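Local coordinates for protein acidocalcisomal pyrophosphatase (Trypanosoma brucei brucei, PDB 5C5V) that probably hydrolyses inorganic diphosphate to phosphate with magnesium ions as cofactor, and carries an EF-hand region besides its pyrophosphatase domain, at residues Pro3-Ala15 / Phe80-His92. Numbering follows the deposited sequence.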
ATOM      1  N   PRO A   3     -18.171 -29.256 -29.204  1.00 73.66           N
ATOM      2  CA  PRO A   3     -17.800 -28.899 -27.824  1.00 72.78           C
ATOM      3  C   PRO A   3     -18.369 -27.565 -27.345  1.00 71.99           C
ATOM      4  O   PRO A   3     -18.628 -27.409 -26.153  1.00 71.17           O
ATOM      5  CB  PRO A   3     -16.262 -28.823 -27.878  1.00 72.70           C
ATOM      6  CG  PRO A   3     -15.924 -28.715 -29.331  1.00 73.80           C
ATOM      7  CD  PRO A   3     -16.983 -29.509 -30.034  1.00 74.17           C
ATOM      8  N   MET A   4     -18.568 -26.630 -28.264  1.00 72.19           N
ATOM      9  CA  MET A   4     -19.214 -25.373 -27.934  1.00 71.91           C
ATOM     10  C   MET A   4     -20.684 -25.578 -27.577  1.00 71.93           C
ATOM     11  O   MET A   4     -21.216 -24.936 -26.673  1.00 71.35           O
ATOM     12  CB  MET A   4     -19.116 -24.397 -29.094  1.00 72.43           C
ATOM     13  CG  MET A   4     -19.956 -23.169 -28.869  1.00 72.46           C
ATOM     14  SD  MET A   4     -20.178 -22.203 -30.363  1.00 73.62           S
ATOM     15  CE  MET A   4     -21.611 -23.021 -31.056  1.00 74.32           C
ATOM     16  N   ILE A   5     -21.347 -26.469 -28.306  1.00 71.60           N
ATOM     17  CA  ILE A   5     -22.744 -26.759 -28.034  1.00 71.53           C
ATOM     18  C   ILE A   5     -22.870 -27.514 -26.725  1.00 70.93           C
ATOM     19  O   ILE A   5     -23.824 -27.324 -25.980  1.00 70.90           O
ATOM     20  CB  ILE A   5     -23.386 -27.582 -29.160  1.00 72.67           C
ATOM     21  CG1 ILE A   5     -23.200 -26.879 -30.511  1.00 73.36           C
ATOM     22  CG2 ILE A   5     -24.855 -27.848 -28.852  1.00 72.48           C
ATOM     23  CD1 ILE A   5     -23.884 -25.537 -30.609  1.00 73.09           C
ATOM     24  N   LYS A   6     -21.899 -28.373 -26.449  1.00 71.17           N
ATOM     25  CA  LYS A   6     -21.908 -29.151 -25.224  1.00 71.07           C
ATOM     26  C   LYS A   6     -21.823 -28.255 -23.976  1.00 70.32           C
ATOM     27  O   LYS A   6     -22.469 -28.522 -22.964  1.00 70.13           O
ATOM     28  CB  LYS A   6     -20.766 -30.166 -25.229  1.00 71.13           C
ATOM     29  CG  LYS A   6     -20.768 -31.074 -24.017  1.00 70.60           C
ATOM     30  CD  LYS A   6     -19.693 -32.127 -24.115  1.00 70.91           C
ATOM     31  CE  LYS A   6     -19.913 -33.196 -23.066  1.00 70.84           C
ATOM     32  NZ  LYS A   6     -18.933 -34.308 -23.180  1.00 71.35           N
ATOM     33  N   LYS A   7     -21.032 -27.191 -24.053  1.00 69.78           N
ATOM     34  CA  LYS A   7     -20.886 -26.270 -22.928  1.00 69.08           C
ATOM     35  C   LYS A   7     -22.149 -25.443 -22.717  1.00 69.07           C
ATOM     36  O   LYS A   7     -22.580 -25.229 -21.584  1.00 68.83           O
ATOM     37  CB  LYS A   7     -19.680 -25.354 -23.143  1.00 68.85           C
ATOM     38  CG  LYS A   7     -18.355 -26.089 -23.065  1.00 68.91           C
ATOM     39  CD  LYS A   7     -17.197 -25.127 -22.907  1.00 68.78           C
ATOM     40  CE  LYS A   7     -15.868 -25.861 -23.014  1.00 68.82           C
ATOM     41  NZ  LYS A   7     -15.513 -26.563 -21.733  1.00 68.58           N
ATOM     42  N   ILE A   8     -22.756 -25.014 -23.813  1.00 66.89           N
ATOM     43  CA  ILE A   8     -24.049 -24.353 -23.756  1.00 67.12           C
ATOM     44  C   ILE A   8     -25.073 -25.236 -23.044  1.00 67.28           C
ATOM     45  O   ILE A   8     -25.801 -24.768 -22.172  1.00 67.07           O
ATOM     46  CB  ILE A   8     -24.563 -23.999 -25.171  1.00 67.81           C
ATOM     47  CG1 ILE A   8     -23.687 -22.901 -25.784  1.00 67.93           C
ATOM     48  CG2 ILE A   8     -26.017 -23.578 -25.125  1.00 67.99           C
ATOM     49  CD1 ILE A   8     -24.084 -22.483 -27.167  1.00 68.49           C
ATOM     50  N   MET A   9     -25.106 -26.518 -23.398  1.00 68.10           N
ATOM     51  CA  MET A   9     -26.077 -27.437 -22.812  1.00 68.26           C
ATOM     52  C   MET A   9     -25.723 -27.757 -21.370  1.00 67.63           C
ATOM     53  O   MET A   9     -26.591 -28.061 -20.561  1.00 67.59           O
ATOM     54  CB  MET A   9     -26.157 -28.736 -23.626  1.00 68.57           C
ATOM     55  CG  MET A   9     -26.668 -28.548 -25.033  1.00 69.29           C
ATOM     56  SD  MET A   9     -28.294 -27.783 -25.116  1.00 70.16           S
ATOM     57  CE  MET A   9     -29.358 -29.111 -24.572  1.00 70.40           C
ATOM     58  N   SER A  10     -24.434 -27.695 -21.064  1.00 68.37           N
ATOM     59  CA  SER A  10     -23.961 -27.900 -19.702  1.00 67.96           C
ATOM     60  C   SER A  10     -24.394 -26.762 -18.769  1.00 67.53           C
ATOM     61  O   SER A  10     -24.767 -27.004 -17.626  1.00 67.44           O
ATOM     62  CB  SER A  10     -22.450 -28.056 -19.698  1.00 67.43           C
ATOM     63  OG  SER A  10     -22.021 -28.461 -18.420  1.00 67.44           O
ATOM     64  N   ARG A  11     -24.344 -25.526 -19.254  1.00 66.46           N
ATOM     65  CA  ARG A  11     -24.858 -24.391 -18.486  1.00 66.54           C
ATOM     66  C   ARG A  11     -26.391 -24.446 -18.404  1.00 67.11           C
ATOM     67  O   ARG A  11     -26.981 -24.095 -17.378  1.00 67.07           O
ATOM     68  CB  ARG A  11     -24.402 -23.067 -19.094  1.00 66.50           C
ATOM     69  CG  ARG A  11     -22.912 -22.800 -18.918  1.00 66.07           C
ATOM     70  CD  ARG A  11     -22.535 -21.391 -19.344  1.00 66.04           C
ATOM     71  NE  ARG A  11     -22.731 -21.189 -20.771  1.00 66.62           N
ATOM     72  CZ  ARG A  11     -21.794 -21.414 -21.688  1.00 66.98           C
ATOM     73  NH1 ARG A  11     -20.588 -21.827 -21.315  1.00 66.50           N
ATOM     74  NH2 ARG A  11     -22.056 -21.211 -22.975  1.00 67.38           N
ATOM     75  N   LEU A  12     -27.030 -24.915 -19.470  1.00 65.10           N
ATOM     76  CA  LEU A  12     -28.466 -25.107 -19.461  1.00 65.70           C
ATOM     77  C   LEU A  12     -28.862 -26.095 -18.363  1.00 65.48           C
ATOM     78  O   LEU A  12     -29.835 -25.894 -17.636  1.00 65.57           O
ATOM     79  CB  LEU A  12     -28.941 -25.618 -20.839  1.00 66.33           C
ATOM     80  CG  LEU A  12     -30.387 -26.042 -21.124  1.00 66.44           C
ATOM     81  CD1 LEU A  12     -30.674 -27.422 -20.598  1.00 66.69           C
ATOM     82  CD2 LEU A  12     -31.371 -25.056 -20.552  1.00 67.03           C
ATOM     83  N   PHE A  13     -28.106 -27.181 -18.290  1.00 67.82           N
ATOM     84  CA  PHE A  13     -28.353 -28.250 -17.339  1.00 67.96           C
ATOM     85  C   PHE A  13     -28.240 -27.715 -15.901  1.00 67.72           C
ATOM     86  O   PHE A  13     -29.060 -28.030 -15.036  1.00 67.76           O
ATOM     87  CB  PHE A  13     -27.373 -29.395 -17.595  1.00 67.62           C
ATOM     88  CG  PHE A  13     -27.649 -30.620 -16.792  1.00 68.16           C
ATOM     89  CD1 PHE A  13     -27.180 -30.741 -15.498  1.00 67.74           C
ATOM     90  CD2 PHE A  13     -28.363 -31.669 -17.340  1.00 68.69           C
ATOM     91  CE1 PHE A  13     -27.435 -31.883 -14.761  1.00 68.00           C
ATOM     92  CE2 PHE A  13     -28.618 -32.806 -16.608  1.00 68.78           C
ATOM     93  CZ  PHE A  13     -28.149 -32.914 -15.317  1.00 68.43           C
ATOM     94  N   SER A  14     -27.227 -26.891 -15.668  1.00 65.14           N
ATOM     95  CA  SER A  14     -26.997 -26.329 -14.343  1.00 64.68           C
ATOM     96  C   SER A  14     -28.155 -25.449 -13.904  1.00 65.26           C
ATOM     97  O   SER A  14     -28.400 -25.306 -12.713  1.00 65.15           O
ATOM     98  CB  SER A  14     -25.702 -25.529 -14.310  1.00 63.96           C
ATOM     99  OG  SER A  14     -24.596 -26.386 -14.483  1.00 63.84           O
ATOM    100  N   ALA A  15     -28.886 -24.874 -14.854  1.00 63.42           N
ATOM    101  CA  ALA A  15     -30.030 -24.056 -14.480  1.00 63.91           C
ATOM    102  C   ALA A  15     -31.190 -24.926 -14.014  1.00 64.45           C
ATOM    103  O   ALA A  15     -32.190 -24.420 -13.502  1.00 64.86           O
ATOM    104  CB  ALA A  15     -30.454 -23.170 -15.628  1.00 64.26           C
ATOM    105  N   PHE A  80     -33.161 -25.096 -30.245  1.00 76.80           N
ATOM    106  CA  PHE A  80     -31.814 -24.693 -29.856  1.00 76.09           C
ATOM    107  C   PHE A  80     -31.564 -23.208 -30.083  1.00 75.97           C
ATOM    108  O   PHE A  80     -30.667 -22.618 -29.479  1.00 75.46           O
ATOM    109  CB  PHE A  80     -30.762 -25.494 -30.622  1.00 76.20           C
ATOM    110  CG  PHE A  80     -29.348 -25.112 -30.278  1.00 75.60           C
ATOM    111  CD1 PHE A  80     -28.752 -25.567 -29.107  1.00 74.95           C
ATOM    112  CD2 PHE A  80     -28.630 -24.257 -31.098  1.00 75.61           C
ATOM    113  CE1 PHE A  80     -27.449 -25.199 -28.772  1.00 74.37           C
ATOM    114  CE2 PHE A  80     -27.327 -23.883 -30.773  1.00 75.37           C
ATOM    115  CZ  PHE A  80     -26.738 -24.355 -29.605  1.00 74.60           C
ATOM    116  N   SER A  81     -32.329 -22.597 -30.972  1.00 75.47           N
ATOM    117  CA  SER A  81     -32.161 -21.169 -31.191  1.00 75.36           C
ATOM    118  C   SER A  81     -32.524 -20.413 -29.918  1.00 74.86           C
ATOM    119  O   SER A  81     -31.903 -19.408 -29.591  1.00 74.54           O
ATOM    120  CB  SER A  81     -33.007 -20.688 -32.367  1.00 76.28           C
ATOM    121  OG  SER A  81     -32.825 -19.295 -32.546  1.00 76.48           O
ATOM    122  N   MET A  82     -33.543 -20.895 -29.208  1.00 73.12           N
ATOM    123  CA  MET A  82     -33.904 -20.318 -27.918  1.00 72.76           C
ATOM    124  C   MET A  82     -32.811 -20.587 -26.888  1.00 71.90           C
ATOM    125  O   MET A  82     -32.348 -19.672 -26.218  1.00 71.39           O
ATOM    126  CB  MET A  82     -35.243 -20.870 -27.423  1.00 73.13           C
ATOM    127  CG  MET A  82     -35.552 -20.480 -25.975  1.00 73.07           C
ATOM    128  SD  MET A  82     -36.924 -21.400 -25.239  1.00 73.31           S
ATOM    129  CE  MET A  82     -36.459 -23.098 -25.574  1.00 72.58           C
ATOM    130  N   VAL A  83     -32.389 -21.843 -26.799  1.00 70.66           N
ATOM    131  CA  VAL A  83     -31.337 -22.257 -25.882  1.00 69.94           C
ATOM    132  C   VAL A  83     -30.093 -21.408 -26.074  1.00 69.85           C
ATOM    133  O   VAL A  83     -29.508 -20.902 -25.104  1.00 69.27           O
ATOM    134  CB  VAL A  83     -30.957 -23.736 -26.082  1.00 69.94           C
ATOM    135  CG1 VAL A  83     -29.753 -24.088 -25.238  1.00 69.02           C
ATOM    136  CG2 VAL A  83     -32.132 -24.640 -25.756  1.00 70.14           C
ATOM    137  N   SER A  84     -29.703 -21.236 -27.333  1.00 69.30           N
ATOM    138  CA  SER A  84     -28.488 -20.503 -27.662  1.00 68.95           C
ATOM    139  C   SER A  84     -28.573 -19.050 -27.222  1.00 68.77           C
ATOM    140  O   SER A  84     -27.603 -18.490 -26.735  1.00 68.62           O
ATOM    141  CB  SER A  84     -28.213 -20.579 -29.168  1.00 69.81           C
ATOM    142  OG  SER A  84     -26.883 -20.177 -29.452  1.00 69.71           O
ATOM    143  N   ALA A  85     -29.742 -18.444 -27.382  1.00 67.28           N
ATOM    144  CA  ALA A  85     -29.937 -17.057 -26.973  1.00 67.39           C
ATOM    145  C   ALA A  85     -29.794 -16.885 -25.453  1.00 67.20           C
ATOM    146  O   ALA A  85     -29.248 -15.888 -24.972  1.00 67.25           O
ATOM    147  CB  ALA A  85     -31.299 -16.566 -27.429  1.00 67.83           C
ATOM    148  N   ASP A  86     -30.294 -17.863 -24.706  1.00 66.22           N
ATOM    149  CA  ASP A  86     -30.330 -17.780 -23.259  1.00 65.99           C
ATOM    150  C   ASP A  86     -29.026 -18.231 -22.597  1.00 65.01           C
ATOM    151  O   ASP A  86     -28.659 -17.720 -21.551  1.00 64.99           O
ATOM    152  CB  ASP A  86     -31.495 -18.611 -22.721  1.00 65.91           C
ATOM    153  CG  ASP A  86     -32.828 -17.953 -22.955  1.00 66.67           C
ATOM    154  OD1 ASP A  86     -32.850 -16.709 -23.075  1.00 66.96           O
ATOM    155  OD2 ASP A  86     -33.855 -18.665 -22.999  1.00 67.03           O
ATOM    156  N   PHE A  87     -28.318 -19.168 -23.216  1.00 65.84           N
ATOM    157  CA  PHE A  87     -27.220 -19.830 -22.536  1.00 65.23           C
ATOM    158  C   PHE A  87     -25.875 -19.784 -23.248  1.00 65.14           C
ATOM    159  O   PHE A  87     -24.891 -20.311 -22.738  1.00 64.70           O
ATOM    160  CB  PHE A  87     -27.596 -21.286 -22.254  1.00 65.06           C
ATOM    161  CG  PHE A  87     -28.572 -21.440 -21.128  1.00 65.26           C
ATOM    162  CD1 PHE A  87     -28.130 -21.404 -19.807  1.00 64.55           C
ATOM    163  CD2 PHE A  87     -29.927 -21.607 -21.376  1.00 65.70           C
ATOM    164  CE1 PHE A  87     -29.019 -21.529 -18.763  1.00 64.62           C
ATOM    165  CE2 PHE A  87     -30.824 -21.739 -20.334  1.00 65.78           C
ATOM    166  CZ  PHE A  87     -30.370 -21.696 -19.022  1.00 65.42           C
ATOM    167  N   SER A  88     -25.811 -19.150 -24.410  1.00 67.59           N
ATOM    168  CA  SER A  88     -24.514 -18.955 -25.053  1.00 67.61           C
ATOM    169  C   SER A  88     -23.864 -17.697 -24.487  1.00 67.51           C
ATOM    170  O   SER A  88     -24.550 -16.791 -24.017  1.00 67.45           O
ATOM    171  CB  SER A  88     -24.647 -18.852 -26.575  1.00 67.99           C
ATOM    172  OG  SER A  88     -25.334 -17.673 -26.936  1.00 68.52           O
ATOM    173  N   MET A  89     -22.540 -17.635 -24.536  1.00 71.46           N
ATOM    174  CA  MET A  89     -21.838 -16.474 -24.026  1.00 71.33           C
ATOM    175  C   MET A  89     -21.965 -15.282 -24.970  1.00 71.73           C
ATOM    176  O   MET A  89     -22.062 -15.448 -26.185  1.00 72.30           O
ATOM    177  CB  MET A  89     -20.367 -16.814 -23.801  1.00 70.67           C
ATOM    178  CG  MET A  89     -20.133 -17.892 -22.753  1.00 70.28           C
ATOM    179  SD  MET A  89     -20.611 -17.378 -21.075  1.00 70.61           S
ATOM    180  CE  MET A  89     -20.425 -18.930 -20.191  1.00 69.89           C
ATOM    181  N   PRO A  90     -21.952 -14.065 -24.402  1.00 71.61           N
ATOM    182  CA  PRO A  90     -21.934 -12.811 -25.170  1.00 72.19           C
ATOM    183  C   PRO A  90     -20.772 -12.789 -26.165  1.00 72.06           C
ATOM    184  O   PRO A  90     -20.969 -12.429 -27.326  1.00 72.77           O
ATOM    185  CB  PRO A  90     -21.775 -11.728 -24.089  1.00 72.22           C
ATOM    186  CG  PRO A  90     -21.265 -12.446 -22.870  1.00 71.17           C
ATOM    187  CD  PRO A  90     -21.855 -13.827 -22.948  1.00 71.43           C
ATOM    188  N   TYR A  91     -19.587 -13.192 -25.712  1.00 70.51           N
ATOM    189  CA  TYR A  91     -18.439 -13.367 -26.601  1.00 70.26           C
ATOM    190  C   TYR A  91     -17.591 -14.530 -26.107  1.00 69.51           C
ATOM    191  O   TYR A  91     -17.681 -14.915 -24.942  1.00 69.27           O
ATOM    192  CB  TYR A  91     -17.600 -12.087 -26.666  1.00 70.31           C
ATOM    193  N   HIS A  92     -16.778 -15.104 -26.985  1.00 68.47           N
ATOM    194  CA  HIS A  92     -15.910 -16.198 -26.575  1.00 68.01           C
ATOM    195  C   HIS A  92     -14.626 -15.654 -25.975  1.00 67.79           C
ATOM    196  O   HIS A  92     -13.877 -14.942 -26.638  1.00 67.99           O
ATOM    197  CB  HIS A  92     -15.576 -17.117 -27.747  1.00 68.93           C
ATOM    198  CG  HIS A  92     -16.751 -17.872 -28.281  1.00 69.53           C
ATOM    199  ND1 HIS A  92     -16.618 -18.904 -29.183  1.00 70.21           N
ATOM    200  CD2 HIS A  92     -18.077 -17.756 -28.033  1.00 69.67           C
ATOM    201  CE1 HIS A  92     -17.814 -19.387 -29.478  1.00 70.46           C
ATOM    202  NE2 HIS A  92     -18.717 -18.708 -28.791  1.00 70.38           N
TER
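Phe87, Arg11 and Ile8 show how two helices far apart in sequence can be joined by one aromatic ring, an arginine gripping one carbonyl side-on and one knob. In the EF-hand-like helical domain, well away from the diphosphate and magnesium sites, the axes of helix 3-14 and of the 80-87 part of helix 73-87 come within 9.7 Å, crossing at 76°. The ring of Phe87 lies flat against the first helix: Leu12 CA makes a CH-pi contact over one face, 3.7 Å from the ring centroid. Leu12 CD2 comes within 3.4 Å of Phe87 CE2, while Ala15 CB approaches CZ. Tyr35 also touches this ring, and His331 of a second subunit meets it too. One turn before Leu12, Ile8 is a knob in the hole formed by Phe80, Val83, Ser84 and Phe87. CG1 beside the backbone N (chi1 -68°) and an extended second torsion carry Ile8 CD1 to Ser88 CB, 3.7 Å away, while CG2, anti to that N, packs on Val83 CG1. Arg11 reaches the carbonyl of Phe87, the last residue before Ser88 leaves helical geometry. Its guanidinium lies between Lys7 O on one face and Met89 on the other, and NH1 forms a salt bridge with Glu119. The Phe87 carbonyl oxygen, at the guanidinium edge and in its plane, takes two bonds: Arg11 NE to Phe87 O 3.1 Å, Arg11 NH2 to the same oxygen 3.0 Å.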